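Local coordinates for protein glycerol kinase, putative (Plasmodium falciparum, PDB 2W40) that probably phosphorylates glycerol at the expense of ATP to give sn-glycerol 3-phosphate, as other glycerol kinases of the FGGY family do, at residues C[318-323]-C[346-351]; C[324-329]-C[378-383]; C[342-347]-C[372-377]; C[353-358]-C[389-394]. All coordinates share one frame; numbering follows the deposited sequence.

How the contacts relate
All four contacts lie in the C-terminal FGGY domain. Contacts 2, 3 and 4 draw their second segments from helix 377-403 or the loop just before it. Contact 1 adds the end of helix 315-323 and strand 347-349, which pairs with strand 366-371. Contacts 1 and 2 have centres about 8 Å apart and interlace along the chain, as do contacts 2 and 4. Contact 1 closes before contact 4 opens. Contact 3 is nested in the loop that contact 2 closes, and shares Val346 and Ile347 with contact 1. Contact 4 lies farther along the helix, its centre about 22 Å from that of contact 3. Contacts 1, 2 and 3 form part of the dimer interface.

Contact 1 (C[318-323]-C[346-351]); sequences VSWLLK and VIFVPA
Trp320 NE1 donates a hydrogen bond to the backbone O of Thr375 of the second subunit. This fixes the pyrrole side of the indole at the dimer interface. The benzene side of the same ring reaches Phe348. Trp320 CZ3 lies at the edge of the Phe348 ring, near its plane, and is 4.4 Å from Phe348 CZ. With CG anti to the backbone N (chi1 -176°), the Trp320 side chain carries its indole out from helix 315-323 towards Phe348.

Leu321 supplies the second touch. Its CD2 comes within 4.4 Å of Phe348 CE1. Leu321 CD2 also lies in the plane of the indole, at its edge, 4.0 Å from Trp320 CE3. One branch of Leu321 therefore borders both aromatic rings.

Phe348 stands on strand 347-349, which runs antiparallel to strand 366-371. Its CB points to the helix, and its ring reaches across to it. Ala383 and Leu384 of helix 377-403 also pack on Phe348, and Phe352 meets the Trp320 ring.

No hydrogen bond crosses between the two segments. The contact is small and buried, and depends on dispersion between apolar groups. The one polar atom of the indole is satisfied by the partner subunit, so Trp320 takes part in this apolar packing and in the dimer interface at once. Phe348 also meets Met371 of the second subunit.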
loop_
_atom_site.group_PDB
_atom_site.type_symbol
_atom_site.label_atom_id
_atom_site.label_comp_id
_atom_site.label_asym_id
_atom_site.label_seq_id
_atom_site.Cartn_x
_atom_site.Cartn_y
_atom_site.Cartn_z
ATOM N N VAL C 318 -8.317 6.351 -7.652
ATOM C CA VAL C 318 -9.041 6.901 -6.569
ATOM C C VAL C 318 -10.171 5.956 -6.191
ATOM O O VAL C 318 -10.488 5.739 -4.987
ATOM C CB VAL C 318 -9.521 8.389 -6.902
ATOM C CG1 VAL C 318 -10.556 8.857 -5.776
ATOM C CG2 VAL C 318 -8.299 9.287 -7.083
ATOM N N SER C 319 -10.787 5.345 -7.211
ATOM C CA SER C 319 -11.840 4.353 -6.990
ATOM C C SER C 319 -11.352 3.105 -6.225
ATOM O O SER C 319 -12.063 2.544 -5.430
ATOM C CB SER C 319 -12.529 3.980 -8.293
ATOM O OG SER C 319 -13.166 5.187 -8.798
ATOM N N TRP C 320 -10.122 2.699 -6.586
ATOM C CA TRP C 320 -9.478 1.604 -5.904
ATOM C C TRP C 320 -9.236 1.918 -4.397
ATOM O O TRP C 320 -9.500 1.113 -3.498
ATOM C CB TRP C 320 -8.238 1.161 -6.601
ATOM C CG TRP C 320 -7.556 -0.029 -6.016
ATOM C CD1 TRP C 320 -7.717 -1.342 -6.381
ATOM C CD2 TRP C 320 -6.554 -0.002 -5.009
ATOM N NE1 TRP C 320 -6.906 -2.140 -5.624
ATOM C CE2 TRP C 320 -6.153 -1.342 -4.798
ATOM C CE3 TRP C 320 -5.926 1.017 -4.300
ATOM C CZ2 TRP C 320 -5.198 -1.668 -3.880
ATOM C CZ3 TRP C 320 -4.967 0.651 -3.327
ATOM C CH2 TRP C 320 -4.592 -0.647 -3.187
ATOM N N LEU C 321 -8.765 3.117 -4.152
ATOM C CA LEU C 321 -8.532 3.624 -2.787
ATOM C C LEU C 321 -9.824 3.604 -2.008
ATOM O O LEU C 321 -9.827 3.243 -0.856
ATOM C CB LEU C 321 -7.944 5.022 -2.829
ATOM C CG LEU C 321 -6.507 5.144 -3.386
ATOM C CD1 LEU C 321 -6.206 6.647 -3.559
ATOM C CD2 LEU C 321 -5.483 4.508 -2.446
ATOM N N LEU C 322 -10.900 4.081 -2.611
ATOM C CA LEU C 322 -12.189 4.147 -1.939
ATOM C C LEU C 322 -12.634 2.707 -1.618
ATOM O O LEU C 322 -13.132 2.380 -0.535
ATOM C CB LEU C 322 -13.193 4.749 -2.916
ATOM C CG LEU C 322 -14.602 4.928 -2.397
ATOM C CD1 LEU C 322 -14.614 5.832 -1.152
ATOM C CD2 LEU C 322 -15.508 5.506 -3.526
ATOM N N LYS C 323 -12.552 1.796 -2.580
ATOM C CA LYS C 323 -13.048 0.465 -2.345
ATOM C C LYS C 323 -12.304 -0.225 -1.201
ATOM O O LYS C 323 -12.900 -1.047 -0.474
ATOM C CB LYS C 323 -12.845 -0.327 -3.601
ATOM C CG LYS C 323 -13.242 -1.775 -3.548
ATOM C CD LYS C 323 -12.969 -2.534 -4.921
ATOM C CE LYS C 323 -13.032 -4.204 -4.834
ATOM N NZ LYS C 323 -14.494 -4.765 -4.782
ATOM N N VAL C 346 6.926 8.972 0.621
ATOM C CA VAL C 346 6.200 7.846 -0.004
ATOM C C VAL C 346 5.982 8.132 -1.495
ATOM O O VAL C 346 5.622 9.280 -1.883
ATOM C CB VAL C 346 4.842 7.553 0.691
ATOM C CG1 VAL C 346 3.971 6.478 -0.072
ATOM C CG2 VAL C 346 5.151 7.097 2.186
ATOM N N ILE C 347 6.164 7.106 -2.334
ATOM C CA ILE C 347 5.879 7.186 -3.730
ATOM C C ILE C 347 4.979 6.050 -4.045
ATOM O O ILE C 347 5.200 4.902 -3.608
ATOM C CB ILE C 347 7.161 7.150 -4.626
ATOM C CG1 ILE C 347 8.078 8.293 -4.255
ATOM C CG2 ILE C 347 6.822 7.040 -6.114
ATOM C CD1 ILE C 347 9.388 8.220 -4.719
ATOM N N PHE C 348 4.030 6.339 -4.881
ATOM C CA PHE C 348 3.011 5.340 -5.340
ATOM C C PHE C 348 3.080 5.313 -6.855
ATOM O O PHE C 348 2.680 6.287 -7.491
ATOM C CB PHE C 348 1.607 5.750 -4.855
ATOM C CG PHE C 348 0.550 4.651 -4.853
ATOM C CD1 PHE C 348 -0.428 4.675 -3.906
ATOM C CD2 PHE C 348 0.473 3.678 -5.801
ATOM C CE1 PHE C 348 -1.421 3.761 -3.910
ATOM C CE2 PHE C 348 -0.471 2.697 -5.752
ATOM C CZ PHE C 348 -1.459 2.762 -4.809
ATOM N N VAL C 349 3.568 4.206 -7.415
ATOM C CA VAL C 349 3.630 4.085 -8.850
ATOM C C VAL C 349 2.300 3.459 -9.257
ATOM O O VAL C 349 2.132 2.288 -9.033
ATOM C CB VAL C 349 4.851 3.263 -9.350
ATOM C CG1 VAL C 349 4.821 3.089 -10.863
ATOM C CG2 VAL C 349 6.159 3.840 -8.844
ATOM N N PRO C 350 1.322 4.272 -9.761
ATOM C CA PRO C 350 -0.076 3.817 -9.927
ATOM C C PRO C 350 -0.155 3.050 -11.293
ATOM O O PRO C 350 -0.257 3.692 -12.424
ATOM C CB PRO C 350 -0.897 5.146 -9.981
ATOM C CG PRO C 350 0.097 6.264 -9.726
ATOM C CD PRO C 350 1.443 5.664 -10.179
ATOM N N ALA C 351 0.091 1.769 -11.205
ATOM C CA ALA C 351 0.347 0.888 -12.421
ATOM C C ALA C 351 -0.539 -0.356 -12.284
ATOM O O ALA C 351 -0.135 -1.440 -12.613
ATOM C CB ALA C 351 1.808 0.532 -12.653
#

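Contact 2 (C[324-329]-C[378-383])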
loop_
_atom_site.group_PDB
_atom_site.type_symbol
_atom_site.label_atom_id
_atom_site.label_comp_id
_atom_site.label_asym_id
_atom_site.label_seq_id
_atom_site.Cartn_x
_atom_site.Cartn_y
_atom_site.Cartn_z
ATOM N N ASN C 324 -10.992 0.051 -1.081
ATOM C CA ASN C 324 -10.126 -0.585 -0.093
ATOM C C ASN C 324 -9.895 0.282 1.137
ATOM O O ASN C 324 -9.041 -0.050 1.959
ATOM C CB ASN C 324 -8.849 -1.004 -0.771
ATOM C CG ASN C 324 -9.129 -2.019 -1.844
ATOM O OD1 ASN C 324 -9.152 -1.708 -3.079
ATOM N ND2 ASN C 324 -9.563 -3.141 -1.422
ATOM N N LYS C 325 -10.737 1.334 1.275
ATOM C CA LYS C 325 -10.905 2.050 2.543
ATOM C C LYS C 325 -9.797 3.009 2.866
ATOM O O LYS C 325 -9.733 3.516 3.968
ATOM C CB LYS C 325 -11.135 1.132 3.763
ATOM C CG LYS C 325 -12.168 0.056 3.620
ATOM C CD LYS C 325 -13.484 0.544 3.214
ATOM C CE LYS C 325 -14.453 -0.645 3.254
ATOM N NZ LYS C 325 -15.141 -0.862 1.980
ATOM N N LEU C 326 -8.959 3.303 1.894
ATOM C CA LEU C 326 -7.903 4.252 2.072
ATOM C C LEU C 326 -8.411 5.694 1.950
ATOM O O LEU C 326 -7.757 6.620 2.414
ATOM C CB LEU C 326 -6.795 3.942 1.092
ATOM C CG LEU C 326 -6.036 2.654 1.449
ATOM C CD1 LEU C 326 -5.190 2.112 0.282
ATOM C CD2 LEU C 326 -5.208 2.798 2.747
ATOM N N ILE C 327 -9.547 5.895 1.281
ATOM C CA ILE C 327 -10.189 7.190 1.267
ATOM C C ILE C 327 -11.639 6.897 1.612
ATOM O O ILE C 327 -12.222 5.883 1.254
ATOM C CB ILE C 327 -9.909 7.939 -0.039
ATOM C CG1 ILE C 327 -10.159 9.449 0.075
ATOM C CG2 ILE C 327 -10.669 7.316 -1.184
ATOM C CD1 ILE C 327 -9.911 10.274 -1.242
ATOM N N ASP C 328 -12.226 7.782 2.400
ATOM C CA ASP C 328 -13.659 7.643 2.754
ATOM C C ASP C 328 -14.564 8.195 1.627
ATOM O O ASP C 328 -15.679 7.736 1.474
ATOM C CB ASP C 328 -13.949 8.408 4.075
ATOM C CG ASP C 328 -13.261 7.773 5.312
ATOM O OD1 ASP C 328 -12.824 6.608 5.285
ATOM O OD2 ASP C 328 -13.169 8.444 6.345
ATOM N N ASP C 329 -14.101 9.217 0.877
ATOM C CA ASP C 329 -14.823 9.751 -0.283
ATOM C C ASP C 329 -13.936 10.549 -1.195
ATOM O O ASP C 329 -13.136 11.388 -0.711
ATOM C CB ASP C 329 -15.938 10.706 0.198
ATOM C CG ASP C 329 -16.965 11.015 -0.903
ATOM O OD1 ASP C 329 -17.907 10.187 -1.061
ATOM O OD2 ASP C 329 -16.770 12.016 -1.652
ATOM N N SER C 378 -3.781 9.158 4.377
ATOM C CA SER C 378 -3.656 10.454 3.705
ATOM C C SER C 378 -2.402 10.539 2.835
ATOM O O SER C 378 -2.452 11.017 1.714
ATOM C CB SER C 378 -3.670 11.605 4.730
ATOM O OG SER C 378 -2.388 11.682 5.447
ATOM N N HIS C 379 -1.257 10.098 3.344
ATOM C CA HIS C 379 -0.031 10.173 2.589
ATOM C C HIS C 379 -0.050 9.245 1.383
ATOM O O HIS C 379 0.489 9.564 0.316
ATOM C CB HIS C 379 1.190 9.797 3.454
ATOM C CG HIS C 379 1.318 10.547 4.731
ATOM N ND1 HIS C 379 1.767 11.858 4.813
ATOM C CD2 HIS C 379 1.188 10.124 5.996
ATOM C CE1 HIS C 379 1.873 12.207 6.090
ATOM N NE2 HIS C 379 1.520 11.170 6.824
ATOM N N ILE C 380 -0.678 8.086 1.541
ATOM C CA ILE C 380 -0.812 7.104 0.428
ATOM C C ILE C 380 -1.694 7.665 -0.675
ATOM O O ILE C 380 -1.390 7.548 -1.840
ATOM C CB ILE C 380 -1.305 5.735 0.962
ATOM C CG1 ILE C 380 -0.261 5.193 2.002
ATOM C CG2 ILE C 380 -1.716 4.793 -0.181
ATOM C CD1 ILE C 380 -0.746 3.921 2.836
ATOM N N VAL C 381 -2.825 8.237 -0.260
ATOM C CA VAL C 381 -3.728 8.946 -1.193
ATOM C C VAL C 381 -3.010 10.051 -1.970
ATOM O O VAL C 381 -3.053 10.076 -3.224
ATOM C CB VAL C 381 -5.000 9.466 -0.416
ATOM C CG1 VAL C 381 -5.858 10.388 -1.351
ATOM C CG2 VAL C 381 -5.756 8.288 0.095
ATOM N N ARG C 382 -2.312 10.924 -1.254
ATOM C CA ARG C 382 -1.535 12.007 -1.886
ATOM C C ARG C 382 -0.517 11.463 -2.854
ATOM O O ARG C 382 -0.341 12.014 -3.915
ATOM C CB ARG C 382 -0.888 12.919 -0.811
ATOM C CG ARG C 382 -0.114 14.023 -1.428
ATOM C CD ARG C 382 0.530 14.985 -0.464
ATOM N NE ARG C 382 1.333 15.814 -1.321
ATOM C CZ ARG C 382 1.114 17.068 -1.670
ATOM N NH1 ARG C 382 0.199 17.824 -1.047
ATOM N NH2 ARG C 382 1.881 17.582 -2.602
ATOM N N ALA C 383 0.115 10.342 -2.497
ATOM C CA ALA C 383 1.228 9.824 -3.313
ATOM C C ALA C 383 0.593 9.337 -4.664
ATOM O O ALA C 383 1.158 9.446 -5.737
ATOM C CB ALA C 383 1.986 8.612 -2.554
#
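Ile327 and Val381 cross at about a right angle. Ile327 stretches out fully, with CG1 anti to the backbone N (chi1 -161°) and CD1 continuing the line. Ile327 CD1 ends 4.1 Å from Val381 CG1. Nearer the backbone, Ile327 CB lies 4.2 Å from Val381 CG2. The two branches of the valine thus meet different levels of the isoleucine.

Val381 CG2 has a closer neighbour in the loop backbone. It sits 3.5 Å from Leu326 O, a van der Waals contact to a carbonyl oxygen. Beside this pair, Leu326 points its own side chain at the helix. Its CD1 reaches 4.4 Å from Ile380 CG2, which makes a looser touch. Both helix residues direct their CB atoms at the loop.

The four touching residues are buried, and no hydrogen bond crosses between the segments. Other parts complete the surroundings. Ile336 of helix 333-339 packs on both Ile327 and Val381, and Trp320 of the second subunit lies on Ile380. Next to the contact, Arg377 NH1 forms a salt bridge with Asp328 OD1 and also bonds to Lys325 O. This ties the loop to the start of helix 377-403.

The loop opens with a Schellman motif that ends helix 315-323. Lys325, with positive phi (78°), is its C-prime residue. Leu326 N bonds back to Leu321 O, and Lys325 N to Leu322 O. Leu326 next to the C-prime residue then packs on the neighbouring helix of the C-terminal FGGY domain.

Contact 3 (C[342-347]-C[372-377]). With EDO (1,2-ethanediol), chain J.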
loop_
_atom_site.group_PDB
_atom_site.type_symbol
_atom_site.label_atom_id
_atom_site.label_comp_id
_atom_site.label_asym_id
_atom_site.label_seq_id
_atom_site.Cartn_x
_atom_site.Cartn_y
_atom_site.Cartn_z
ATOM N N ASN C 342 3.062 16.998 2.166
ATOM C CA ASN C 342 3.993 16.123 1.439
ATOM C C ASN C 342 3.609 14.655 1.824
ATOM O O ASN C 342 2.688 14.397 2.655
ATOM C CB ASN C 342 5.470 16.502 1.718
ATOM C CG ASN C 342 5.852 16.261 3.179
ATOM O OD1 ASN C 342 5.652 15.166 3.713
ATOM N ND2 ASN C 342 6.277 17.307 3.874
ATOM N N THR C 343 4.228 13.700 1.143
ATOM C CA THR C 343 3.893 12.311 1.371
ATOM C C THR C 343 4.839 11.604 2.317
ATOM O O THR C 343 4.720 10.359 2.458
ATOM C CB THR C 343 3.972 11.552 0.018
ATOM O OG1 THR C 343 5.337 11.572 -0.450
ATOM C CG2 THR C 343 2.957 12.119 -1.029
ATOM N N THR C 344 5.752 12.417 2.921
ATOM C CA THR C 344 6.935 11.970 3.689
ATOM C C THR C 344 7.789 10.920 2.950
ATOM O O THR C 344 8.346 9.949 3.555
ATOM C CB THR C 344 6.535 11.480 5.022
ATOM O OG1 THR C 344 5.986 10.209 4.866
ATOM C CG2 THR C 344 5.479 12.336 5.656
ATOM N N GLY C 345 7.961 11.213 1.671
ATOM C CA GLY C 345 8.804 10.520 0.754
ATOM C C GLY C 345 8.155 9.251 0.223
ATOM O O GLY C 345 8.806 8.576 -0.518
ATOM N N VAL C 346 6.926 8.972 0.621
ATOM C CA VAL C 346 6.200 7.846 -0.004
ATOM C C VAL C 346 5.982 8.132 -1.495
ATOM O O VAL C 346 5.622 9.280 -1.883
ATOM C CB VAL C 346 4.842 7.553 0.691
ATOM C CG1 VAL C 346 3.971 6.478 -0.072
ATOM C CG2 VAL C 346 5.151 7.097 2.186
ATOM N N ILE C 347 6.164 7.106 -2.334
ATOM C CA ILE C 347 5.879 7.186 -3.730
ATOM C C ILE C 347 4.979 6.050 -4.045
ATOM O O ILE C 347 5.200 4.902 -3.608
ATOM C CB ILE C 347 7.161 7.150 -4.626
ATOM C CG1 ILE C 347 8.078 8.293 -4.255
ATOM C CG2 ILE C 347 6.822 7.040 -6.114
ATOM C CD1 ILE C 347 9.388 8.220 -4.719
ATOM N N THR C 372 6.702 4.408 6.550
ATOM C CA THR C 372 7.078 4.261 7.911
ATOM C C THR C 372 5.850 4.121 8.819
ATOM O O THR C 372 4.696 4.261 8.356
ATOM C CB THR C 372 7.984 5.462 8.374
ATOM O OG1 THR C 372 7.272 6.704 8.305
ATOM C CG2 THR C 372 9.352 5.484 7.543
ATOM N N PHE C 373 6.092 3.931 10.144
ATOM C CA PHE C 373 4.960 3.882 11.069
ATOM C C PHE C 373 4.162 5.221 11.124
ATOM O O PHE C 373 2.954 5.246 11.448
ATOM C CB PHE C 373 5.345 3.433 12.435
ATOM C CG PHE C 373 5.648 1.984 12.557
ATOM C CD1 PHE C 373 4.732 1.031 12.227
ATOM C CD2 PHE C 373 6.902 1.594 13.020
ATOM C CE1 PHE C 373 5.055 -0.366 12.343
ATOM C CE2 PHE C 373 7.195 0.228 13.135
ATOM C CZ PHE C 373 6.286 -0.722 12.847
ATOM N N ASN C 374 4.852 6.315 10.803
ATOM C CA ASN C 374 4.217 7.645 10.709
ATOM C C ASN C 374 3.243 7.797 9.517
ATOM O O ASN C 374 2.339 8.648 9.532
ATOM C CB ASN C 374 5.314 8.690 10.682
ATOM C CG ASN C 374 4.780 10.115 10.456
ATOM O OD1 ASN C 374 4.903 10.611 9.336
ATOM N ND2 ASN C 374 4.087 10.715 11.476
ATOM N N THR C 375 3.453 6.961 8.461
ATOM C CA THR C 375 2.634 7.037 7.226
ATOM C C THR C 375 1.193 6.687 7.557
ATOM O O THR C 375 0.913 5.727 8.238
ATOM C CB THR C 375 3.178 6.086 6.149
ATOM O OG1 THR C 375 4.578 6.375 5.966
ATOM C CG2 THR C 375 2.323 6.141 4.815
ATOM N N GLU C 376 0.279 7.500 7.002
ATOM C CA GLU C 376 -1.140 7.376 7.171
ATOM C C GLU C 376 -1.793 7.237 5.821
ATOM O O GLU C 376 -1.189 7.475 4.768
ATOM C CB GLU C 376 -1.755 8.662 7.766
ATOM C CG GLU C 376 -1.130 9.093 9.027
ATOM C CD GLU C 376 -2.069 9.828 9.904
ATOM O OE1 GLU C 376 -3.234 10.146 9.482
ATOM O OE2 GLU C 376 -1.629 10.075 11.026
ATOM N N ARG C 377 -3.069 6.864 5.854
ATOM C CA ARG C 377 -3.890 6.788 4.617
ATOM C C ARG C 377 -3.721 8.012 3.739
ATOM O O ARG C 377 -3.551 7.928 2.505
ATOM C CB ARG C 377 -5.416 6.731 4.980
ATOM C CG ARG C 377 -5.844 5.608 5.632
ATOM C CD ARG C 377 -7.332 5.534 5.687
ATOM N NE ARG C 377 -8.035 6.551 6.483
ATOM C CZ ARG C 377 -9.318 6.825 6.285
ATOM N NH1 ARG C 377 -10.030 6.145 5.362
ATOM N NH2 ARG C 377 -9.959 7.745 7.041
HETATM C C1 EDO J . 7.481 6.532 13.034
HETATM O O1 EDO J . 7.680 6.485 11.733
HETATM C C2 EDO J . 8.260 5.350 13.556
HETATM O O2 EDO J . 7.407 4.981 14.582
HETATM O O HOH W 1 7.754 7.563 5.483
HETATM O O HOH W 2 5.097 8.885 6.868
#
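Val346 CG2 makes the direct van der Waals touch, to Thr375 OG1 (3.9 Å) and to the methyl Thr375 CG2 (4.0 Å). The two side chains cross obliquely. Thr344 CG2 also approaches Asn374 OD1, more loosely.

Water bridges carry the polar part. One water donates to Thr344 OG1 at 2.6 Å and to Asn374 OD1 at 3.0 Å, and is hydrogen-bonded to Thr375 OG1 at 2.7 Å. A second water donates to Thr344 O and accepts from Thr372 OG1.

Both segments are turns that flank the antiparallel pair of strands 347-349 and 366-371. Thr343 to Val346 form a type I' turn, and Thr372 to Thr375 a type I turn. An Asx turn overlaps the start of the first: Asn342 OD1 accepts from Thr344 N.

Hydrogen bonds within each turn set the hydroxyls. Thr344 OG1 sits between the backbone N and the carbonyl carbon (chi1 77°) and donates to Thr343 O at 2.7 Å. Thr372 N gives Thr375 OG1 a nearly straight bond of 3.0 Å (169°).

Asn374 also has partners outside the two segments. Its ND2 bonds to Cys39 O of the second subunit. Asn374 N donates to O1 of an ethanediol, probably from the crystallisation liquor, which also bonds to Gly43 N and Trp44 O of the second subunit.

Contact 4 (C[353-358]-C[389-394])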
loop_
_atom_site.group_PDB
_atom_site.type_symbol
_atom_site.label_atom_id
_atom_site.label_comp_id
_atom_site.label_asym_id
_atom_site.label_seq_id
_atom_site.Cartn_x
_atom_site.Cartn_y
_atom_site.Cartn_z
ATOM N N SER C 353 -2.964 -1.424 -13.981
ATOM C CA SER C 353 -3.065 -2.111 -15.310
ATOM C C SER C 353 -1.826 -1.898 -16.157
ATOM O O SER C 353 -1.892 -1.784 -17.361
ATOM C CB SER C 353 -4.378 -1.792 -15.945
ATOM O OG SER C 353 -4.408 -0.507 -16.280
ATOM N N GLY C 354 -0.646 -1.869 -15.533
ATOM C CA GLY C 354 0.582 -1.584 -16.266
ATOM C C GLY C 354 0.786 -0.075 -16.376
ATOM O O GLY C 354 0.012 0.750 -15.869
ATOM N N LEU C 355 1.884 0.281 -16.979
ATOM C CA LEU C 355 2.156 1.648 -17.418
ATOM C C LEU C 355 1.828 1.810 -18.903
ATOM O O LEU C 355 2.246 0.996 -19.736
ATOM C CB LEU C 355 3.618 2.057 -17.208
ATOM C CG LEU C 355 3.984 2.206 -15.745
ATOM C CD1 LEU C 355 5.473 2.349 -15.574
ATOM C CD2 LEU C 355 3.131 3.306 -14.977
ATOM N N TYR C 356 1.043 2.864 -19.212
ATOM C CA TYR C 356 0.703 3.222 -20.606
ATOM C C TYR C 356 1.738 4.203 -21.090
ATOM O O TYR C 356 2.972 3.882 -21.015
ATOM C CB TYR C 356 -0.740 3.721 -20.659
ATOM C CG TYR C 356 -1.803 2.648 -20.264
ATOM C CD1 TYR C 356 -2.698 2.213 -21.106
ATOM C CD2 TYR C 356 -1.873 2.203 -18.888
ATOM C CE1 TYR C 356 -3.654 1.183 -20.655
ATOM C CE2 TYR C 356 -2.744 1.225 -18.417
ATOM C CZ TYR C 356 -3.635 0.708 -19.399
ATOM O OH TYR C 356 -4.622 -0.201 -19.202
ATOM N N ALA C 357 1.301 5.387 -21.594
ATOM C CA ALA C 357 2.302 6.252 -22.193
ATOM C C ALA C 357 3.201 6.890 -21.098
ATOM O O ALA C 357 2.694 7.290 -20.051
ATOM C CB ALA C 357 1.660 7.323 -23.128
ATOM N N PRO C 358 4.488 7.121 -21.414
ATOM C CA PRO C 358 5.223 6.771 -22.680
ATOM C C PRO C 358 6.028 5.476 -22.616
ATOM O O PRO C 358 6.635 5.079 -23.635
ATOM C CB PRO C 358 6.198 7.927 -22.848
ATOM C CG PRO C 358 6.561 8.362 -21.492
ATOM C CD PRO C 358 5.336 8.042 -20.608
ATOM N N ALA C 389 0.554 13.262 -11.711
ATOM C CA ALA C 389 1.406 14.350 -12.180
ATOM C C ALA C 389 2.718 13.927 -12.737
ATOM O O ALA C 389 3.092 14.341 -13.842
ATOM C CB ALA C 389 1.551 15.434 -11.085
ATOM N N PHE C 390 3.400 13.018 -12.001
ATOM C CA PHE C 390 4.661 12.499 -12.537
ATOM C C PHE C 390 4.537 11.790 -13.883
ATOM O O PHE C 390 5.410 11.928 -14.740
ATOM C CB PHE C 390 5.297 11.574 -11.503
ATOM C CG PHE C 390 5.889 12.292 -10.311
ATOM C CD1 PHE C 390 6.915 13.264 -10.448
ATOM C CD2 PHE C 390 5.410 12.019 -9.033
ATOM C CE1 PHE C 390 7.442 13.892 -9.295
ATOM C CE2 PHE C 390 5.943 12.641 -7.929
ATOM C CZ PHE C 390 6.922 13.610 -8.079
ATOM N N GLN C 391 3.462 11.023 -14.035
ATOM C CA GLN C 391 3.228 10.375 -15.322
ATOM C C GLN C 391 2.936 11.410 -16.452
ATOM O O GLN C 391 3.424 11.278 -17.602
ATOM C CB GLN C 391 2.051 9.383 -15.167
ATOM C CG GLN C 391 2.421 8.059 -14.453
ATOM C CD GLN C 391 1.214 7.201 -14.345
ATOM O OE1 GLN C 391 0.979 6.373 -15.191
ATOM N NE2 GLN C 391 0.378 7.447 -13.309
ATOM N N LEU C 392 2.142 12.426 -16.101
ATOM C CA LEU C 392 1.815 13.454 -17.058
ATOM C C LEU C 392 3.071 14.180 -17.513
ATOM O O LEU C 392 3.231 14.519 -18.675
ATOM C CB LEU C 392 0.758 14.365 -16.442
ATOM C CG LEU C 392 0.201 15.343 -17.478
ATOM C CD1 LEU C 392 -0.475 14.672 -18.712
ATOM C CD2 LEU C 392 -0.696 16.376 -16.786
ATOM N N ASN C 393 4.003 14.418 -16.584
ATOM C CA ASN C 393 5.260 15.076 -16.917
ATOM C C ASN C 393 6.070 14.299 -17.947
ATOM O O ASN C 393 6.630 14.857 -18.889
ATOM C CB ASN C 393 6.070 15.243 -15.658
ATOM C CG ASN C 393 7.377 15.945 -15.926
ATOM O OD1 ASN C 393 7.415 16.985 -16.605
ATOM N ND2 ASN C 393 8.479 15.427 -15.308
ATOM N N GLU C 394 6.075 12.977 -17.763
ATOM C CA GLU C 394 6.724 12.126 -18.772
ATOM C C GLU C 394 6.111 12.242 -20.201
ATOM O O GLU C 394 6.816 12.309 -21.223
ATOM C CB GLU C 394 6.779 10.647 -18.331
ATOM C CG GLU C 394 7.551 10.480 -17.066
ATOM C CD GLU C 394 7.894 9.023 -16.720
ATOM O OE1 GLU C 394 7.606 8.084 -17.512
ATOM O OE2 GLU C 394 8.502 8.820 -15.601
HETATM O O HOH W 3 1.461 5.673 -18.001
HETATM O O HOH W 4 3.461 8.438 -17.878
#
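Pro358 packs on Glu394 where a loop with a cis peptide bond before Pro358 meets helix 377-403. The contact lies in the C-terminal FGGY domain, which belongs to the actin-like ATPase superfamily. Glu394 can be followed outward from the helix.

Its CB points at the loop and meets the CG-CD side of the pyrrolidine, 3.7 Å from Pro358 CD and 3.9 Å from Pro358 CG. Glu394 CG is anti to the carbonyl carbon (chi1 -60°), and the chain runs extended beyond it. The two side chains cross at about a right angle. At the tip, Glu394 OE1 also lies beside the proline, 3.8 Å from Pro358 CD. Both carboxylate oxygens have polar partners outside the segments. OE2 forms a salt bridge with Arg359 and accepts a hydrogen bond from Trp492 NE1. The carboxylate is thus held at its tip while CB rests against CD and CG of Pro358.

One turn earlier, Gln391 stretches towards the loop. Its OE1 lies 3.8 Å from Leu355 CD2. Its NE2 bonds to Gly387 O of the same helix, which limits how the amide can rotate.

No direct hydrogen bond crosses between the segments, and waters lie between them instead. One lies between Gln391 OE1, at 2.9 Å, and Ala357 O, and makes a weak bond with Tyr356 N. Farther back in the loop, the Ser353 and Tyr356 hydroxyls bond to each other. The second water is within hydrogen-bonding distance of two carbonyl oxygens, 2.6 Å from Ala357 O and 2.9 Å from Gln391 O.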